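Local coordinates for protein DyP (Bjerkandera adusta, PDB 3VXJ) that binds heme b and, as a dye-decolorizing peroxidase, probably uses hydrogen peroxide to oxidise dyes and phenols such as 2,6-dimethoxyphenol, at residues A[27-33]-A[144-150]; A[71-75]-A[115-119]; A[268-272]-A[290-296]. One frame throughout, in Å; residues are numbered along the deposited sequence.

Contact 1: A[27-33]-A[144-150]; sequences VFFQVND and SSITQVQ
Asn32 and Thr147 meet nearly at right angles where the two strands part. With Asn32 CG anti to its carbonyl carbon (chi1 -61°), the amide is directed at 144-147, and Asn32 ND2 gives both its hydrogens across the contact, to Thr147 OG1 at 2.9 Å and Ser144 O at 3.0 Å. Both acceptors lie within a few degrees of the Asn32 amide plane, so the pair fixes the rotation of that amide. The backbone adds a bond here, Asn32 N to Ser145 O at 2.7 Å. Back along the strand, the extended Gln30 side chain crosses that of Val149 at about a right angle, its NE2 3.3 Å from Val149 CG1 in van der Waals contact. On the other face of the sheet, the CG2 branch of Ile146 touches Phe29 CD1 at 3.8 Å.

These residues belong to two antiparallel strands of a ferredoxin-like sheet, in which 146-155 is an outermost strand beside 23-31. Gln30 and Thr147 form a hydrogen-bonded pair, Phe29 and Gln148 a non-hydrogen-bonded one. A classic beta bulge follows: Val149 and Gln150 both face Phe28, and Phe28 O accepts from Val149 N at 2.9 Å and weakly from Gln150 N. Phe28 N bonds Gln150 O at 2.8 Å.

Further out, Phe37 of helix 34-48 packs on Val31 and Ile146, on the face that carries Phe29. Phe28, on the opposite face, meets the rings of Phe112 and Phe220 edge-to-face, the latter from a strand of the second sheet. Asp33 is the N-cap of helix 34-48, its OD1 accepting from Ser36 N.

Contact 2: A[71-75]-A[115-119]; sequences FSNTG and TTIHG
Ser72 OG and Thr74 OG1 reach from the start of helix 73-78 to carbonyls of the loop that leads into strand 119-125. With chi1 at 72°, Ser72 OG sits between its own backbone N and carbonyl carbon, where it can give its proton to Ile117 O at 2.7 Å and accept from Gly75 N at 3.0 Å. The second is a capping bond, Ser72 being the N-cap residue. Thr74 adopts a similar first torsion, 49°, which aims OG1 at Thr115 O, 2.8 Å away, and leaves CG2 3.6 Å from Thr115 OG1. The His118 ring lies alongside: Thr74 O stands over one of its faces, and Thr74 OG1 is in its plane, 3.5 Å from His118 CD2. His118 CB packs 3.4 Å from Gly75 CA. Gly75 CA also lies 3.3 Å from His118 O, a CA-H...O contact that leaves little room on that side; His118 O accepts from Ser72 N at 2.9 Å as well. His118 and Gly119 together face Phe29 in a classic beta bulge. Because ND1 of His118 accepts from Val31 N, a neutral ring would probably carry its proton on NE2, while Ser72 OG, acting as both donor and acceptor, has little freedom to turn.

Contact 3: A[268-272]-A[290-296]; sequences APIDL and NFDYSDT
Two carboxylates, Asp271 and Asp295, approach from opposite directions until Asp271 OD1 and Asp295 OD1 are only 2.5 Å apart, their planes turned 83° to each other. Asp271 gets there with CG anti to its backbone N (chi1 -166°), and this also brings OD2 to Tyr293 N at 3.2 Å. That bond is bent and meets OD2 from above the carboxylate plane. Arg302 serves both segments, with a salt bridge to Asp295 OD2 and a hydrogen bond to Asp271 O.

Beside the acids, Phe291 packs against 268-272. Pro269 lies over one face of its ring, CB 3.4 Å from Phe291 CE2, and Leu272 CD2 touches Phe291 CB at 4.0 Å. Arg315, a heme-binding residue, makes a cation-pi contact with the same ring. Next along the chain, Asp292 OD1 takes Ser294 N at 2.9 Å in an Asx turn and Ser294 OG at 2.7 Å. Phe291 and Asp292 both touch bound 2,6-dimethoxyphenol, so this loop pairing forms part of a ligand pocket.

With an alanine in place of Asp271, Tyr293 N would probably be left without its carboxylate acceptor and Asp295 OD1 without its close acid partner, Arg302 still holding the other oxygen. The short oxygen-oxygen distance suggests that one of the two acids is probably protonated and donates to the other, and Arg302 probably offsets the negative charge that remains.

In the fold
Contacts 1 and 2 are neighbours in the N-terminal sheet, their centres about 10 Å apart. Strand 23-31 joins them: one edge pairs with 146-150, while the other meets the loop 115-119, where Phe29 O lies 2.8 Å from His118 N, a probable hydrogen bond. Thr116 CG2 also packs on Gln30. Contact 3 stands apart on the opposite side of the chain's centre, its centre about 46 Å from that of contact 1 and 41 Å from that of contact 2. It alone of the three borders the heme and ligand sites: the side chain of Phe291 is about 5 Å from the heme, and that of Asp292 about 4 Å from a 2,6-dimethoxyphenol molecule.

Contact 1: A[27-33]-A[144-150]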
loop_
_atom_site.group_PDB
_atom_site.type_symbol
_atom_site.label_atom_id
_atom_site.label_comp_id
_atom_site.label_asym_id
_atom_site.label_seq_id
_atom_site.Cartn_x
_atom_site.Cartn_y
_atom_site.Cartn_z
ATOM N N VAL A 27 12.775 -1.079 -9.910
ATOM C CA VAL A 27 13.410 -1.031 -11.229
ATOM C C VAL A 27 12.470 -1.713 -12.214
ATOM O O VAL A 27 12.327 -2.947 -12.214
ATOM C CB VAL A 27 14.796 -1.725 -11.242
ATOM C CG1 VAL A 27 15.423 -1.612 -12.618
ATOM C CG2 VAL A 27 15.734 -1.122 -10.185
ATOM N N PHE A 28 11.800 -0.902 -13.020
ATOM C CA PHE A 28 10.842 -1.390 -14.005
ATOM C C PHE A 28 11.573 -1.696 -15.297
ATOM O O PHE A 28 12.403 -0.908 -15.739
ATOM C CB PHE A 28 9.720 -0.366 -14.227
ATOM C CG PHE A 28 8.945 -0.050 -12.974
ATOM C CD1 PHE A 28 7.887 -0.860 -12.570
ATOM C CD2 PHE A 28 9.317 1.020 -12.162
ATOM C CE1 PHE A 28 7.188 -0.584 -11.399
ATOM C CE2 PHE A 28 8.628 1.294 -10.992
ATOM C CZ PHE A 28 7.568 0.499 -10.605
ATOM N N PHE A 29 11.270 -2.839 -15.897
ATOM C CA PHE A 29 12.022 -3.278 -17.059
ATOM C C PHE A 29 11.151 -3.901 -18.136
ATOM O O PHE A 29 9.999 -4.303 -17.892
ATOM C CB PHE A 29 13.150 -4.245 -16.644
ATOM C CG PHE A 29 12.660 -5.559 -16.100
ATOM C CD1 PHE A 29 12.464 -6.648 -16.952
ATOM C CD2 PHE A 29 12.368 -5.711 -14.746
ATOM C CE1 PHE A 29 11.995 -7.855 -16.471
ATOM C CE2 PHE A 29 11.909 -6.925 -14.256
ATOM C CZ PHE A 29 11.711 -7.998 -15.119
ATOM N N GLN A 30 11.728 -3.955 -19.333
ATOM C CA GLN A 30 11.237 -4.741 -20.450
ATOM C C GLN A 30 12.236 -5.847 -20.732
ATOM O O GLN A 30 13.448 -5.640 -20.607
ATOM C CB GLN A 30 11.185 -3.895 -21.717
ATOM C CG GLN A 30 10.211 -2.778 -21.781
ATOM C CD GLN A 30 10.254 -2.104 -23.150
ATOM O OE1 GLN A 30 10.344 -2.775 -24.184
ATOM N NE2 GLN A 30 10.202 -0.776 -23.160
ATOM N N VAL A 31 11.733 -6.998 -21.165
ATOM C CA VAL A 31 12.578 -8.090 -21.638
ATOM C C VAL A 31 12.871 -7.894 -23.127
ATOM O O VAL A 31 11.950 -7.763 -23.926
ATOM C CB VAL A 31 11.883 -9.459 -21.433
ATOM C CG1 VAL A 31 12.714 -10.596 -22.027
ATOM C CG2 VAL A 31 11.611 -9.723 -19.959
ATOM N N ASN A 32 14.154 -7.876 -23.484
ATOM C CA ASN A 32 14.574 -7.756 -24.884
ATOM C C ASN A 32 14.833 -9.098 -25.552
ATOM O O ASN A 32 14.653 -9.237 -26.755
ATOM C CB ASN A 32 15.840 -6.905 -24.998
ATOM C CG ASN A 32 15.647 -5.494 -24.491
ATOM O OD1 ASN A 32 14.637 -4.844 -24.771
ATOM N ND2 ASN A 32 16.629 -5.001 -23.752
ATOM N N ASP A 33 15.265 -10.079 -24.764
ATOM C CA ASP A 33 15.716 -11.369 -25.277
ATOM C C ASP A 33 15.326 -12.395 -24.218
ATOM O O ASP A 33 15.938 -12.450 -23.153
ATOM C CB ASP A 33 17.245 -11.307 -25.496
ATOM C CG ASP A 33 17.844 -12.582 -26.096
ATOM O OD1 ASP A 33 17.405 -13.708 -25.794
ATOM O OD2 ASP A 33 18.824 -12.446 -26.863
ATOM N N SER A 144 22.059 -6.704 -21.719
ATOM C CA SER A 144 21.110 -6.234 -22.725
ATOM C C SER A 144 19.864 -7.117 -22.870
ATOM O O SER A 144 19.014 -6.833 -23.710
ATOM C CB SER A 144 21.807 -6.086 -24.077
ATOM O OG SER A 144 22.272 -7.339 -24.526
ATOM N N SER A 145 19.742 -8.171 -22.054
ATOM C CA SER A 145 18.526 -8.998 -22.060
ATOM C C SER A 145 17.317 -8.219 -21.544
ATOM O O SER A 145 16.180 -8.608 -21.787
ATOM C CB SER A 145 18.703 -10.302 -21.270
ATOM O OG SER A 145 18.669 -10.095 -19.862
ATOM N N ILE A 146 17.583 -7.123 -20.834
ATOM C CA ILE A 146 16.538 -6.210 -20.369
ATOM C C ILE A 146 16.860 -4.760 -20.712
ATOM O O ILE A 146 18.017 -4.402 -20.971
ATOM C CB ILE A 146 16.276 -6.301 -18.831
ATOM C CG1 ILE A 146 17.478 -5.789 -18.022
ATOM C CG2 ILE A 146 15.840 -7.717 -18.426
ATOM C CD1 ILE A 146 17.249 -5.756 -16.517
ATOM N N THR A 147 15.813 -3.940 -20.729
ATOM C CA THR A 147 15.959 -2.489 -20.725
ATOM C C THR A 147 15.268 -1.987 -19.468
ATOM O O THR A 147 14.107 -2.322 -19.197
ATOM C CB THR A 147 15.337 -1.833 -21.975
ATOM O OG1 THR A 147 16.056 -2.257 -23.139
ATOM C CG2 THR A 147 15.403 -0.309 -21.891
ATOM N N GLN A 148 15.993 -1.201 -18.686
ATOM C CA GLN A 148 15.436 -0.579 -17.503
ATOM C C GLN A 148 14.724 0.695 -17.954
ATOM O O GLN A 148 15.365 1.663 -18.378
ATOM C CB GLN A 148 16.547 -0.315 -16.483
ATOM C CG GLN A 148 17.177 -1.617 -15.963
ATOM C CD GLN A 148 18.452 -1.415 -15.170
ATOM O OE1 GLN A 148 18.566 -0.484 -14.370
ATOM N NE2 GLN A 148 19.417 -2.304 -15.377
ATOM N N VAL A 149 13.394 0.662 -17.912
ATOM C CA VAL A 149 12.565 1.734 -18.477
ATOM C C VAL A 149 12.273 2.856 -17.481
ATOM O O VAL A 149 11.942 3.981 -17.879
ATOM C CB VAL A 149 11.251 1.187 -19.116
ATOM C CG1 VAL A 149 11.579 0.272 -20.298
ATOM C CG2 VAL A 149 10.381 0.447 -18.092
ATOM N N GLN A 150 12.394 2.543 -16.191
ATOM C CA GLN A 150 12.198 3.528 -15.127
ATOM C C GLN A 150 12.643 2.941 -13.804
ATOM O O GLN A 150 12.446 1.754 -13.548
ATOM C CB GLN A 150 10.721 3.929 -15.035
ATOM C CG GLN A 150 10.345 4.866 -13.884
ATOM C CD GLN A 150 10.851 6.273 -14.085
ATOM O OE1 GLN A 150 12.034 6.552 -13.896
ATOM N NE2 GLN A 150 9.955 7.177 -14.462
#

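Contact 2: A[71-75]-A[115-119]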
loop_
_atom_site.group_PDB
_atom_site.type_symbol
_atom_site.label_atom_id
_atom_site.label_comp_id
_atom_site.label_asym_id
_atom_site.label_seq_id
_atom_site.Cartn_x
_atom_site.Cartn_y
_atom_site.Cartn_z
ATOM N N PHE A 71 6.315 -9.842 -12.219
ATOM C CA PHE A 71 6.083 -9.749 -13.659
ATOM C C PHE A 71 4.684 -9.269 -13.975
ATOM O O PHE A 71 3.726 -9.645 -13.310
ATOM C CB PHE A 71 6.289 -11.119 -14.320
ATOM C CG PHE A 71 7.698 -11.604 -14.252
ATOM C CD1 PHE A 71 8.626 -11.211 -15.209
ATOM C CD2 PHE A 71 8.115 -12.411 -13.201
ATOM C CE1 PHE A 71 9.950 -11.633 -15.132
ATOM C CE2 PHE A 71 9.442 -12.847 -13.116
ATOM C CZ PHE A 71 10.352 -12.455 -14.088
ATOM N N SER A 72 4.571 -8.448 -15.007
ATOM C CA SER A 72 3.281 -8.069 -15.545
ATOM C C SER A 72 2.813 -9.177 -16.482
ATOM O O SER A 72 3.563 -10.088 -16.805
ATOM C CB SER A 72 3.420 -6.771 -16.329
ATOM O OG SER A 72 4.105 -7.033 -17.545
ATOM N N ASN A 73 1.574 -9.072 -16.945
ATOM C CA ASN A 73 1.072 -9.988 -17.944
ATOM C C ASN A 73 1.922 -9.969 -19.215
ATOM O O ASN A 73 2.254 -11.026 -19.761
ATOM C CB ASN A 73 -0.378 -9.673 -18.287
ATOM C CG ASN A 73 -0.906 -10.559 -19.387
ATOM O OD1 ASN A 73 -1.156 -11.739 -19.174
ATOM N ND2 ASN A 73 -1.027 -10.005 -20.580
ATOM N N THR A 74 2.279 -8.784 -19.698
ATOM C CA THR A 74 3.065 -8.743 -20.923
ATOM C C THR A 74 4.469 -9.309 -20.711
ATOM O O THR A 74 5.056 -9.856 -21.638
ATOM C CB THR A 74 3.119 -7.350 -21.540
ATOM O OG1 THR A 74 3.463 -6.392 -20.530
ATOM C CG2 THR A 74 1.763 -6.993 -22.131
ATOM N N GLY A 75 4.988 -9.204 -19.488
ATOM C CA GLY A 75 6.272 -9.818 -19.140
ATOM C C GLY A 75 6.225 -11.332 -19.231
ATOM O O GLY A 75 7.110 -11.949 -19.824
ATOM N N THR A 115 1.238 -1.135 -21.659
ATOM C CA THR A 115 1.711 -2.390 -21.078
ATOM C C THR A 115 3.124 -2.742 -21.556
ATOM O O THR A 115 3.464 -3.907 -21.769
ATOM C CB THR A 115 0.713 -3.555 -21.311
ATOM O OG1 THR A 115 0.434 -3.714 -22.710
ATOM C CG2 THR A 115 -0.598 -3.301 -20.568
ATOM N N THR A 116 3.929 -1.698 -21.713
ATOM C CA THR A 116 5.348 -1.803 -22.026
ATOM C C THR A 116 6.132 -2.499 -20.912
ATOM O O THR A 116 7.040 -3.283 -21.181
ATOM C CB THR A 116 5.902 -0.387 -22.294
ATOM O OG1 THR A 116 5.397 0.066 -23.558
ATOM C CG2 THR A 116 7.414 -0.356 -22.319
ATOM N N ILE A 117 5.786 -2.207 -19.660
ATOM C CA ILE A 117 6.511 -2.742 -18.515
ATOM C C ILE A 117 6.269 -4.245 -18.410
ATOM O O ILE A 117 5.116 -4.693 -18.423
ATOM C CB ILE A 117 6.068 -2.041 -17.217
ATOM C CG1 ILE A 117 6.498 -0.573 -17.244
ATOM C CG2 ILE A 117 6.645 -2.748 -15.988
ATOM C CD1 ILE A 117 5.864 0.279 -16.168
ATOM N N HIS A 118 7.363 -4.998 -18.327
ATOM C CA HIS A 118 7.317 -6.455 -18.198
ATOM C C HIS A 118 7.490 -6.959 -16.773
ATOM O O HIS A 118 7.102 -8.089 -16.443
ATOM C CB HIS A 118 8.377 -7.086 -19.090
ATOM C CG HIS A 118 8.037 -7.028 -20.541
ATOM N ND1 HIS A 118 8.949 -7.310 -21.534
ATOM C CD2 HIS A 118 6.887 -6.691 -21.170
ATOM C CE1 HIS A 118 8.371 -7.168 -22.711
ATOM N NE2 HIS A 118 7.119 -6.794 -22.519
ATOM N N GLY A 119 8.090 -6.138 -15.924
ATOM C CA GLY A 119 8.309 -6.561 -14.557
ATOM C C GLY A 119 8.953 -5.486 -13.724
ATOM O O GLY A 119 9.241 -4.386 -14.209
#

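Contact 3: A[268-272]-A[290-296]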
loop_
_atom_site.group_PDB
_atom_site.type_symbol
_atom_site.label_atom_id
_atom_site.label_comp_id
_atom_site.label_asym_id
_atom_site.label_seq_id
_atom_site.Cartn_x
_atom_site.Cartn_y
_atom_site.Cartn_z
ATOM N N ALA A 268 -2.049 6.583 16.943
ATOM C CA ALA A 268 -3.135 6.278 17.872
ATOM C C ALA A 268 -4.459 6.269 17.096
ATOM O O ALA A 268 -4.791 7.249 16.433
ATOM C CB ALA A 268 -3.176 7.287 19.005
ATOM N N PRO A 269 -5.217 5.158 17.146
ATOM C CA PRO A 269 -6.477 5.142 16.408
ATOM C C PRO A 269 -7.524 6.008 17.108
ATOM O O PRO A 269 -7.666 5.951 18.333
ATOM C CB PRO A 269 -6.877 3.668 16.438
ATOM C CG PRO A 269 -6.246 3.127 17.680
ATOM C CD PRO A 269 -4.977 3.894 17.872
ATOM N N ILE A 270 -8.252 6.814 16.339
ATOM C CA ILE A 270 -9.227 7.716 16.940
ATOM C C ILE A 270 -10.401 6.984 17.611
ATOM O O ILE A 270 -10.998 7.504 18.548
ATOM C CB ILE A 270 -9.712 8.833 15.962
ATOM C CG1 ILE A 270 -10.616 8.281 14.849
ATOM C CG2 ILE A 270 -8.503 9.646 15.415
ATOM C CD1 ILE A 270 -11.072 9.360 13.856
ATOM N N ASP A 271 -10.673 5.747 17.196
ATOM C CA ASP A 271 -11.718 4.968 17.859
ATOM C C ASP A 271 -11.365 4.745 19.341
ATOM O O ASP A 271 -12.250 4.705 20.188
ATOM C CB ASP A 271 -11.940 3.633 17.144
ATOM C CG ASP A 271 -13.218 2.950 17.561
ATOM O OD1 ASP A 271 -14.178 3.660 17.948
ATOM O OD2 ASP A 271 -13.258 1.705 17.485
ATOM N N LEU A 272 -10.071 4.631 19.650
ATOM C CA LEU A 272 -9.605 4.517 21.046
ATOM C C LEU A 272 -9.251 5.854 21.703
ATOM O O LEU A 272 -9.362 5.992 22.925
ATOM C CB LEU A 272 -8.400 3.579 21.143
ATOM C CG LEU A 272 -8.619 2.139 20.678
ATOM C CD1 LEU A 272 -7.325 1.337 20.832
ATOM C CD2 LEU A 272 -9.760 1.483 21.450
ATOM N N ASN A 290 -6.264 -2.585 18.485
ATOM C CA ASN A 290 -7.288 -3.289 19.244
ATOM C C ASN A 290 -8.614 -2.532 19.323
ATOM O O ASN A 290 -9.043 -2.084 20.390
ATOM C CB ASN A 290 -6.767 -3.633 20.638
ATOM C CG ASN A 290 -7.577 -4.719 21.294
ATOM O OD1 ASN A 290 -8.389 -5.382 20.648
ATOM N ND2 ASN A 290 -7.368 -4.909 22.589
ATOM N N PHE A 291 -9.269 -2.413 18.174
ATOM C CA PHE A 291 -10.542 -1.710 18.042
ATOM C C PHE A 291 -11.224 -2.271 16.810
ATOM O O PHE A 291 -10.559 -2.836 15.925
ATOM C CB PHE A 291 -10.337 -0.194 17.886
ATOM C CG PHE A 291 -9.606 0.197 16.622
ATOM C CD1 PHE A 291 -10.307 0.545 15.464
ATOM C CD2 PHE A 291 -8.219 0.174 16.576
ATOM C CE1 PHE A 291 -9.630 0.885 14.291
ATOM C CE2 PHE A 291 -7.531 0.512 15.398
ATOM C CZ PHE A 291 -8.248 0.867 14.263
ATOM N N ASP A 292 -12.538 -2.115 16.731
ATOM C CA ASP A 292 -13.274 -2.677 15.600
ATOM C C ASP A 292 -14.477 -1.848 15.147
ATOM O O ASP A 292 -15.267 -2.321 14.343
ATOM C CB ASP A 292 -13.698 -4.130 15.884
ATOM C CG ASP A 292 -14.634 -4.258 17.084
ATOM O OD1 ASP A 292 -15.045 -3.225 17.654
ATOM O OD2 ASP A 292 -14.962 -5.406 17.457
ATOM N N TYR A 293 -14.598 -0.622 15.664
ATOM C CA TYR A 293 -15.740 0.282 15.424
ATOM C C TYR A 293 -17.049 -0.170 16.078
ATOM O O TYR A 293 -18.067 0.493 15.904
ATOM C CB TYR A 293 -15.952 0.625 13.920
ATOM C CG TYR A 293 -14.677 1.012 13.213
ATOM C CD1 TYR A 293 -13.955 2.129 13.625
ATOM C CD2 TYR A 293 -14.177 0.252 12.148
ATOM C CE1 TYR A 293 -12.770 2.477 13.008
ATOM C CE2 TYR A 293 -12.986 0.597 11.517
ATOM C CZ TYR A 293 -12.292 1.715 11.961
ATOM O OH TYR A 293 -11.098 2.088 11.382
ATOM N N SER A 294 -17.031 -1.262 16.853
ATOM C CA SER A 294 -18.268 -1.744 17.495
ATOM C C SER A 294 -18.844 -0.738 18.488
ATOM O O SER A 294 -20.032 -0.790 18.805
ATOM C CB SER A 294 -18.079 -3.104 18.168
ATOM O OG SER A 294 -17.197 -3.008 19.258
ATOM N N ASP A 295 -18.009 0.192 18.950
ATOM C CA ASP A 295 -18.454 1.270 19.832
ATOM C C ASP A 295 -18.925 2.532 19.088
ATOM O O ASP A 295 -19.185 3.560 19.718
ATOM C CB ASP A 295 -17.334 1.634 20.819
ATOM C CG ASP A 295 -16.105 2.248 20.137
ATOM O OD1 ASP A 295 -16.093 2.361 18.894
ATOM O OD2 ASP A 295 -15.150 2.620 20.861
ATOM N N THR A 296 -18.989 2.466 17.757
ATOM C CA THR A 296 -19.323 3.634 16.947
ATOM C C THR A 296 -19.955 3.229 15.603
ATOM O O THR A 296 -19.745 3.870 14.569
ATOM C CB THR A 296 -18.081 4.590 16.781
ATOM O OG1 THR A 296 -18.479 5.835 16.189
ATOM C CG2 THR A 296 -16.955 3.943 15.967
#